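Local structure of putative aldehyde dehydrogenase AldY (Bacillus subtilis, 4DNG) at residues G120-V125 / I139-L144; R292-Q297 / I390-D395; P365-G370 / P385-I390. The protein probably oxidises aldehydes to carboxylates with NAD+ and may contribute to protecting the cell against stress from ethanol and related compounds. All coordinates share one frame; numbering follows the deposited sequence.

Interaction 1: G120-V125 / I139-L144; sequences GELGGV and IYRLPL
Arg141 lays the aliphatic part of its side chain against the backbone of the inverse gamma turn centred on Leu122. Its CG, anti to the backbone N (chi1 167°), is brought to 3.0 Å from Glu121 O, a tight contact, with CB on the same oxygen at 3.4 Å. That oxygen also accepts the N-H of Gly123, 3.0 Å from Gly123 N, closing the turn. The arginine chain then bends twice, and the guanidinium has Glu121 O near its plane at an edge, while NH2 makes a long, weak ion pair with Glu466. Beside it, Leu122 CD2 reaches along the strand to Pro143 CD (4.1 Å). Toward the other end of the contact, the ring of Tyr140 meets Gly124 obliquely, CD2 lying 3.8 Å from Gly124 CA; its hydroxyl bonds Glu422 of the second subunit. The backbones join in one antiparallel hydrogen-bonded pair, Val125 with Ile139: Ile139 N gives a sound bond to Val125 O (2.7 Å), the return bond being weak. Strand 469-477 pairs with strand 135-150 as well, and this small antiparallel sheet reaching the partner subunit is consistent with the oligomerisation domain of aldehyde dehydrogenases.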
loop_
_atom_site.group_PDB
_atom_site.type_symbol
_atom_site.label_atom_id
_atom_site.label_comp_id
_atom_site.label_asym_id
_atom_site.label_seq_id
_atom_site.Cartn_x
_atom_site.Cartn_y
_atom_site.Cartn_z
ATOM N N GLY A 120 3.030 3.340 -22.845
ATOM C CA GLY A 120 2.960 4.738 -23.174
ATOM C C GLY A 120 2.749 5.647 -22.003
ATOM O O GLY A 120 2.850 6.843 -22.131
ATOM N N GLU A 121 2.434 5.086 -20.856
ATOM C CA GLU A 121 1.973 5.869 -19.728
ATOM C C GLU A 121 2.964 6.780 -19.021
ATOM O O GLU A 121 2.556 7.562 -18.191
ATOM C CB GLU A 121 1.290 4.978 -18.721
ATOM C CG GLU A 121 -0.030 4.435 -19.204
ATOM C CD GLU A 121 -1.042 5.523 -19.410
ATOM O OE1 GLU A 121 -0.643 6.608 -19.833
ATOM O OE2 GLU A 121 -2.231 5.296 -19.151
ATOM N N LEU A 122 4.249 6.677 -19.319
ATOM C CA LEU A 122 5.260 7.432 -18.585
ATOM C C LEU A 122 5.451 8.891 -19.004
ATOM O O LEU A 122 6.514 9.238 -19.488
ATOM C CB LEU A 122 6.613 6.773 -18.809
ATOM C CG LEU A 122 6.944 5.370 -18.323
ATOM C CD1 LEU A 122 8.344 4.999 -18.757
ATOM C CD2 LEU A 122 6.864 5.291 -16.820
ATOM N N GLY A 123 4.459 9.751 -18.780
ATOM C CA GLY A 123 4.555 11.148 -19.172
ATOM C C GLY A 123 3.738 12.120 -18.345
ATOM O O GLY A 123 2.755 11.751 -17.745
ATOM N N GLY A 124 4.128 13.387 -18.345
ATOM C CA GLY A 124 3.548 14.371 -17.414
ATOM C C GLY A 124 2.217 15.054 -17.707
ATOM O O GLY A 124 2.036 15.638 -18.759
ATOM N N VAL A 125 1.302 14.998 -16.739
ATOM C CA VAL A 125 0.011 15.713 -16.770
ATOM C C VAL A 125 0.099 17.041 -15.992
ATOM O O VAL A 125 0.750 17.103 -14.951
ATOM C CB VAL A 125 -1.121 14.815 -16.178
ATOM C CG1 VAL A 125 -2.252 15.639 -15.556
ATOM C CG2 VAL A 125 -1.675 13.866 -17.238
ATOM N N ILE A 139 2.217 17.006 -12.639
ATOM C CA ILE A 139 2.354 15.650 -12.159
ATOM C C ILE A 139 2.949 14.797 -13.268
ATOM O O ILE A 139 2.495 14.839 -14.413
ATOM C CB ILE A 139 1.010 15.095 -11.657
ATOM C CG1 ILE A 139 0.548 15.904 -10.441
ATOM C CG2 ILE A 139 1.134 13.618 -11.313
ATOM C CD1 ILE A 139 -0.943 15.854 -10.187
ATOM N N TYR A 140 3.992 14.055 -12.914
ATOM C CA TYR A 140 4.662 13.172 -13.839
ATOM C C TYR A 140 4.525 11.742 -13.385
ATOM O O TYR A 140 4.431 11.453 -12.184
ATOM C CB TYR A 140 6.138 13.506 -13.922
ATOM C CG TYR A 140 6.425 14.888 -14.407
ATOM C CD1 TYR A 140 6.243 15.985 -13.574
ATOM C CD2 TYR A 140 6.908 15.106 -15.697
ATOM C CE1 TYR A 140 6.515 17.264 -14.013
ATOM C CE2 TYR A 140 7.188 16.387 -16.144
ATOM C CZ TYR A 140 6.987 17.459 -15.292
ATOM O OH TYR A 140 7.249 18.743 -15.711
ATOM N N ARG A 141 4.523 10.858 -14.372
ATOM C CA ARG A 141 4.401 9.434 -14.184
ATOM C C ARG A 141 5.775 8.875 -14.465
ATOM O O ARG A 141 6.234 8.861 -15.612
ATOM C CB ARG A 141 3.396 8.865 -15.181
ATOM C CG ARG A 141 3.416 7.344 -15.289
ATOM C CD ARG A 141 2.479 6.705 -14.289
ATOM N NE ARG A 141 1.081 6.953 -14.606
ATOM C CZ ARG A 141 0.158 7.215 -13.689
ATOM N NH1 ARG A 141 0.489 7.274 -12.408
ATOM N NH2 ARG A 141 -1.091 7.427 -14.050
ATOM N N LEU A 142 6.425 8.414 -13.407
ATOM C CA LEU A 142 7.788 7.926 -13.483
ATOM C C LEU A 142 7.835 6.464 -13.047
ATOM O O LEU A 142 6.918 5.990 -12.382
ATOM C CB LEU A 142 8.687 8.795 -12.576
ATOM C CG LEU A 142 9.564 9.939 -13.125
ATOM C CD1 LEU A 142 8.844 10.885 -14.079
ATOM C CD2 LEU A 142 10.155 10.732 -11.968
ATOM N N PRO A 143 8.911 5.741 -13.400
ATOM C CA PRO A 143 9.103 4.356 -12.892
ATOM C C PRO A 143 9.212 4.264 -11.347
ATOM O O PRO A 143 9.519 5.254 -10.680
ATOM C CB PRO A 143 10.410 3.909 -13.554
ATOM C CG PRO A 143 11.074 5.157 -14.060
ATOM C CD PRO A 143 9.995 6.172 -14.307
ATOM N N LEU A 144 8.942 3.095 -10.775
ATOM C CA LEU A 144 9.073 2.929 -9.319
ATOM C C LEU A 144 10.520 2.703 -8.938
ATOM O O LEU A 144 11.017 3.293 -7.973
ATOM C CB LEU A 144 8.236 1.755 -8.843
ATOM C CG LEU A 144 8.131 1.450 -7.360
ATOM C CD1 LEU A 144 7.803 2.669 -6.499
ATOM C CD2 LEU A 144 7.049 0.393 -7.234
#

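Interaction 2: R292-Q297 / I390-D395; sequences RIIVHQ and IKAGSD
Strands 292-296 and 390-392 run parallel, their axes approaching to 4.8 Å with a twist of 33°. Ile390 is gripped from both its polar backbone atoms: its N bonds Ile293 O (2.7 Å) and its O takes a bond from Val295 N (2.9 Å). Ala392 N approaches Val295 O from above the carbonyl plane at 3.2 Å, and the bond from Gln297 N to Ala392 O is weak, as strand 292-296 turns into helix 297-313. On the face shared by Ile294, Ile390 and Ala392, Ile294 CG2 meets Ala392 CB, and Ile390 CD1 lies against the stem of Arg292, 3.8 Å from its CB; the guanidinium goes on to Met401 O and Asn257. Such parallel strands, each followed at once or after a short turn by a helix, belong to the open alpha/beta sheet of the catalytic domain. Both helix starts are capped: His296 ND1 weakly accepts the N-H of Asp298, and Ser394 OG accepts that of Glu397. With CG anti to its N (chi1 -170°), His296 points the edge of its ring at the 393-395 turn, with Ala392 O over one face; CD2 comes 3.3 Å from Asp395 OD1. Ring and carboxylate are turned 54° apart, and Asp395 OD2 bonds Ser264.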
loop_
_atom_site.group_PDB
_atom_site.type_symbol
_atom_site.label_atom_id
_atom_site.label_comp_id
_atom_site.label_asym_id
_atom_site.label_seq_id
_atom_site.Cartn_x
_atom_site.Cartn_y
_atom_site.Cartn_z
ATOM N N ARG A 292 -14.782 -24.173 -1.840
ATOM C CA ARG A 292 -16.065 -24.645 -1.407
ATOM C C ARG A 292 -17.169 -24.092 -2.314
ATOM O O ARG A 292 -17.077 -22.972 -2.848
ATOM C CB ARG A 292 -16.294 -24.286 0.065
ATOM C CG ARG A 292 -16.554 -22.821 0.328
ATOM C CD ARG A 292 -16.170 -22.407 1.748
ATOM N NE ARG A 292 -15.696 -21.021 1.744
ATOM C CZ ARG A 292 -16.475 -19.949 1.842
ATOM N NH1 ARG A 292 -15.936 -18.743 1.793
ATOM N NH2 ARG A 292 -17.785 -20.071 1.997
ATOM N N ILE A 293 -18.203 -24.911 -2.481
ATOM C CA ILE A 293 -19.273 -24.650 -3.412
ATOM C C ILE A 293 -20.538 -24.598 -2.575
ATOM O O ILE A 293 -20.864 -25.539 -1.846
ATOM C CB ILE A 293 -19.364 -25.744 -4.503
ATOM C CG1 ILE A 293 -18.095 -25.755 -5.364
ATOM C CG2 ILE A 293 -20.585 -25.529 -5.386
ATOM C CD1 ILE A 293 -17.873 -27.040 -6.143
ATOM N N ILE A 294 -21.222 -23.464 -2.669
ATOM C CA ILE A 294 -22.386 -23.192 -1.861
ATOM C C ILE A 294 -23.586 -23.216 -2.792
ATOM O O ILE A 294 -23.615 -22.506 -3.799
ATOM C CB ILE A 294 -22.254 -21.824 -1.169
ATOM C CG1 ILE A 294 -20.902 -21.736 -0.440
ATOM C CG2 ILE A 294 -23.425 -21.585 -0.232
ATOM C CD1 ILE A 294 -20.358 -20.334 -0.290
ATOM N N VAL A 295 -24.558 -24.059 -2.464
ATOM C CA VAL A 295 -25.690 -24.285 -3.330
ATOM C C VAL A 295 -26.995 -24.214 -2.536
ATOM O O VAL A 295 -27.171 -24.949 -1.552
ATOM C CB VAL A 295 -25.582 -25.640 -4.051
ATOM C CG1 VAL A 295 -26.754 -25.834 -4.999
ATOM C CG2 VAL A 295 -24.273 -25.732 -4.821
ATOM N N HIS A 296 -27.885 -23.321 -2.980
ATOM C CA HIS A 296 -29.251 -23.168 -2.440
ATOM C C HIS A 296 -29.978 -24.479 -2.360
ATOM O O HIS A 296 -29.737 -25.375 -3.184
ATOM C CB HIS A 296 -30.059 -22.194 -3.303
ATOM C CG HIS A 296 -31.382 -21.791 -2.696
ATOM N ND1 HIS A 296 -32.523 -22.484 -2.908
ATOM C CD2 HIS A 296 -31.720 -20.722 -1.864
ATOM C CE1 HIS A 296 -33.535 -21.893 -2.246
ATOM N NE2 HIS A 296 -33.042 -20.816 -1.608
ATOM N N GLN A 297 -30.889 -24.581 -1.387
ATOM C CA GLN A 297 -31.599 -25.835 -1.072
ATOM C C GLN A 297 -32.438 -26.484 -2.194
ATOM O O GLN A 297 -32.313 -27.686 -2.424
ATOM C CB GLN A 297 -32.426 -25.697 0.222
ATOM C CG GLN A 297 -33.529 -24.638 0.193
ATOM C CD GLN A 297 -34.429 -24.674 1.423
ATOM O OE1 GLN A 297 -33.960 -24.681 2.564
ATOM N NE2 GLN A 297 -35.733 -24.681 1.190
ATOM N N ILE A 390 -21.767 -27.159 0.118
ATOM C CA ILE A 390 -22.443 -26.656 1.294
ATOM C C ILE A 390 -23.885 -26.256 0.973
ATOM O O ILE A 390 -24.150 -25.579 -0.019
ATOM C CB ILE A 390 -21.675 -25.456 1.890
ATOM C CG1 ILE A 390 -20.296 -25.922 2.362
ATOM C CG2 ILE A 390 -22.476 -24.779 3.020
ATOM C CD1 ILE A 390 -19.243 -24.839 2.335
ATOM N N LYS A 391 -24.797 -26.684 1.840
ATOM C CA LYS A 391 -26.211 -26.378 1.742
ATOM C C LYS A 391 -26.501 -24.973 2.283
ATOM O O LYS A 391 -26.030 -24.613 3.361
ATOM C CB LYS A 391 -27.000 -27.423 2.543
ATOM C CG LYS A 391 -28.512 -27.414 2.356
ATOM C CD LYS A 391 -28.904 -28.059 1.036
ATOM C CE LYS A 391 -30.217 -28.819 1.116
ATOM N NZ LYS A 391 -30.026 -30.199 1.649
ATOM N N ALA A 392 -27.276 -24.196 1.526
ATOM C CA ALA A 392 -27.832 -22.910 1.985
ATOM C C ALA A 392 -29.370 -22.945 1.957
ATOM O O ALA A 392 -29.975 -23.428 0.987
ATOM C CB ALA A 392 -27.302 -21.753 1.135
ATOM N N GLY A 393 -29.989 -22.450 3.031
ATOM C CA GLY A 393 -31.450 -22.348 3.140
ATOM C C GLY A 393 -32.071 -21.080 2.547
ATOM O O GLY A 393 -33.287 -20.976 2.451
ATOM N N SER A 394 -31.239 -20.114 2.153
ATOM C CA SER A 394 -31.690 -18.916 1.434
ATOM C C SER A 394 -30.578 -18.372 0.518
ATOM O O SER A 394 -29.423 -18.826 0.592
ATOM C CB SER A 394 -32.118 -17.832 2.421
ATOM O OG SER A 394 -30.993 -17.081 2.855
ATOM N N ASP A 395 -30.921 -17.397 -0.324
ATOM C CA ASP A 395 -29.921 -16.756 -1.191
ATOM C C ASP A 395 -29.064 -15.767 -0.413
ATOM O O ASP A 395 -27.874 -15.638 -0.669
ATOM C CB ASP A 395 -30.564 -16.083 -2.405
ATOM C CG ASP A 395 -31.018 -17.084 -3.460
ATOM O OD1 ASP A 395 -30.460 -18.199 -3.512
ATOM O OD2 ASP A 395 -31.935 -16.753 -4.244
#

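Interaction 3: P365-G370 / P385-I390; sequences PYVFVG and PIATII
A buried parallel strand pair joins 366-369 to 386-390, the two strands of a beta-alpha-beta unit whose connection carries the short helix 376-379. Residues face each other one to one from Tyr366 opposite Ile386 to Phe368 opposite Thr388. Four backbone bonds, each 2.9 Å from donor N to acceptor O, zigzag across: Tyr366 N to Pro385 O, Ala387 N to Tyr366 O, Phe368 N to Ala387 O and Ile389 N to Phe368 O. On one face of the sheet, Phe368 CG stands anti to the carbonyl carbon, beside the backbone N (chi1 -72°), which lays the ring alongside Ile386, with Ile386 CG2 in the plane of the ring at its edge, 4.0 Å from Phe368 CD2; Tyr366 CB rests on Ile386 CG1. On the other face, Ile389 CG1 touches two valines of the facing strand, 3.8 Å from Val369 CG1 and 4.0 Å from Val367 CG1, while Val367 CG2 meets Ala387 CB. Helix 332-347 covers the phenylalanine face through Ile342, helix 297-313 covers the valine face through Tyr300 and Phe307, strand 351-354 pairs with the outer edge of 362-369, and strand 290-296 with that of 386-392.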
loop_
_atom_site.group_PDB
_atom_site.type_symbol
_atom_site.label_atom_id
_atom_site.label_comp_id
_atom_site.label_asym_id
_atom_site.label_seq_id
_atom_site.Cartn_x
_atom_site.Cartn_y
_atom_site.Cartn_z
ATOM N N PRO A 365 -10.236 -37.175 -7.950
ATOM C CA PRO A 365 -11.106 -36.214 -7.275
ATOM C C PRO A 365 -11.848 -36.800 -6.062
ATOM O O PRO A 365 -12.276 -37.963 -6.101
ATOM C CB PRO A 365 -12.108 -35.805 -8.366
ATOM C CG PRO A 365 -11.450 -36.139 -9.656
ATOM C CD PRO A 365 -10.536 -37.292 -9.392
ATOM N N TYR A 366 -11.970 -35.996 -5.001
ATOM C CA TYR A 366 -12.855 -36.300 -3.870
ATOM C C TYR A 366 -13.926 -35.230 -3.780
ATOM O O TYR A 366 -13.629 -34.039 -3.889
ATOM C CB TYR A 366 -12.099 -36.325 -2.537
ATOM C CG TYR A 366 -11.119 -37.470 -2.347
ATOM C CD1 TYR A 366 -9.920 -37.530 -3.077
ATOM C CD2 TYR A 366 -11.366 -38.470 -1.401
ATOM C CE1 TYR A 366 -9.014 -38.568 -2.888
ATOM C CE2 TYR A 366 -10.470 -39.509 -1.203
ATOM C CZ TYR A 366 -9.295 -39.554 -1.945
ATOM O OH TYR A 366 -8.411 -40.594 -1.750
ATOM N N VAL A 367 -15.170 -35.645 -3.567
ATOM C CA VAL A 367 -16.243 -34.687 -3.353
ATOM C C VAL A 367 -16.931 -34.973 -2.020
ATOM O O VAL A 367 -17.530 -36.039 -1.822
ATOM C CB VAL A 367 -17.261 -34.635 -4.528
ATOM C CG1 VAL A 367 -18.349 -33.597 -4.243
ATOM C CG2 VAL A 367 -16.560 -34.318 -5.860
ATOM N N PHE A 368 -16.801 -34.016 -1.105
ATOM C CA PHE A 368 -17.519 -34.024 0.162
ATOM C C PHE A 368 -18.807 -33.215 0.010
ATOM O O PHE A 368 -18.820 -32.166 -0.642
ATOM C CB PHE A 368 -16.649 -33.430 1.267
ATOM C CG PHE A 368 -15.512 -34.313 1.682
ATOM C CD1 PHE A 368 -15.721 -35.367 2.565
ATOM C CD2 PHE A 368 -14.219 -34.089 1.197
ATOM C CE1 PHE A 368 -14.666 -36.188 2.956
ATOM C CE2 PHE A 368 -13.168 -34.904 1.581
ATOM C CZ PHE A 368 -13.393 -35.957 2.462
ATOM N N VAL A 369 -19.894 -33.711 0.592
ATOM C CA VAL A 369 -21.185 -33.046 0.455
ATOM C C VAL A 369 -21.809 -32.788 1.812
ATOM O O VAL A 369 -21.466 -33.449 2.797
ATOM C CB VAL A 369 -22.172 -33.840 -0.440
ATOM C CG1 VAL A 369 -21.710 -33.831 -1.889
ATOM C CG2 VAL A 369 -22.358 -35.267 0.064
ATOM N N GLY A 370 -22.721 -31.819 1.842
ATOM C CA GLY A 370 -23.487 -31.475 3.033
ATOM C C GLY A 370 -22.619 -30.997 4.174
ATOM O O GLY A 370 -22.934 -31.246 5.340
ATOM N N PRO A 385 -7.437 -31.830 -5.816
ATOM C CA PRO A 385 -8.765 -32.036 -6.411
ATOM C C PRO A 385 -9.800 -32.503 -5.382
ATOM O O PRO A 385 -10.326 -33.611 -5.467
ATOM C CB PRO A 385 -8.516 -33.065 -7.519
ATOM C CG PRO A 385 -7.207 -33.718 -7.192
ATOM C CD PRO A 385 -6.485 -32.910 -6.148
ATOM N N ILE A 386 -10.072 -31.635 -4.414
ATOM C CA ILE A 386 -11.081 -31.870 -3.396
ATOM C C ILE A 386 -12.119 -30.763 -3.479
ATOM O O ILE A 386 -11.787 -29.577 -3.455
ATOM C CB ILE A 386 -10.465 -31.938 -1.976
ATOM C CG1 ILE A 386 -9.543 -33.155 -1.855
ATOM C CG2 ILE A 386 -11.549 -32.052 -0.901
ATOM C CD1 ILE A 386 -8.413 -32.942 -0.864
ATOM N N ALA A 387 -13.375 -31.167 -3.608
ATOM C CA ALA A 387 -14.499 -30.232 -3.643
ATOM C C ALA A 387 -15.350 -30.421 -2.398
ATOM O O ALA A 387 -15.446 -31.530 -1.868
ATOM C CB ALA A 387 -15.343 -30.430 -4.901
ATOM N N THR A 388 -15.944 -29.325 -1.933
ATOM C CA THR A 388 -16.805 -29.336 -0.758
ATOM C C THR A 388 -18.107 -28.577 -1.077
ATOM O O THR A 388 -18.084 -27.408 -1.481
ATOM C CB THR A 388 -16.089 -28.733 0.476
ATOM O OG1 THR A 388 -14.818 -29.370 0.663
ATOM C CG2 THR A 388 -16.920 -28.911 1.731
ATOM N N ILE A 389 -19.234 -29.260 -0.911
ATOM C CA ILE A 389 -20.526 -28.683 -1.251
ATOM C C ILE A 389 -21.269 -28.388 0.035
ATOM O O ILE A 389 -21.379 -29.250 0.923
ATOM C CB ILE A 389 -21.387 -29.617 -2.124
ATOM C CG1 ILE A 389 -20.523 -30.430 -3.123
ATOM C CG2 ILE A 389 -22.524 -28.836 -2.774
ATOM C CD1 ILE A 389 -20.262 -29.796 -4.479
ATOM N N ILE A 390 -21.767 -27.159 0.118
ATOM C CA ILE A 390 -22.443 -26.656 1.294
ATOM C C ILE A 390 -23.885 -26.256 0.973
ATOM O O ILE A 390 -24.150 -25.579 -0.019
ATOM C CB ILE A 390 -21.675 -25.456 1.890
ATOM C CG1 ILE A 390 -20.296 -25.922 2.362
ATOM C CG2 ILE A 390 -22.476 -24.779 3.020
ATOM C CD1 ILE A 390 -19.243 -24.839 2.335
#

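Overall arrangement
Interactions 2 and 3 are two seams of one sheet, sharing Ile390 and strand 386-392, which lies between strands 290-296 and 362-369. Their centres lie about 13 Å apart, and Ile293 N to Thr388 O, 2.7 Å, is a probable hydrogen bond between them. Interaction 3 is buried and almost wholly apolar beyond its backbone bonds; interaction 2 starts buried but ends at the surface, where polar side chains and helix caps take over. Interaction 1 is a surface contact, its centre about 48 Å from those of both others. It relies on one antiparallel pair, a turn and an arginine stem, and its tyrosine faces the second subunit, whereas no other chain touches interactions 2 and 3.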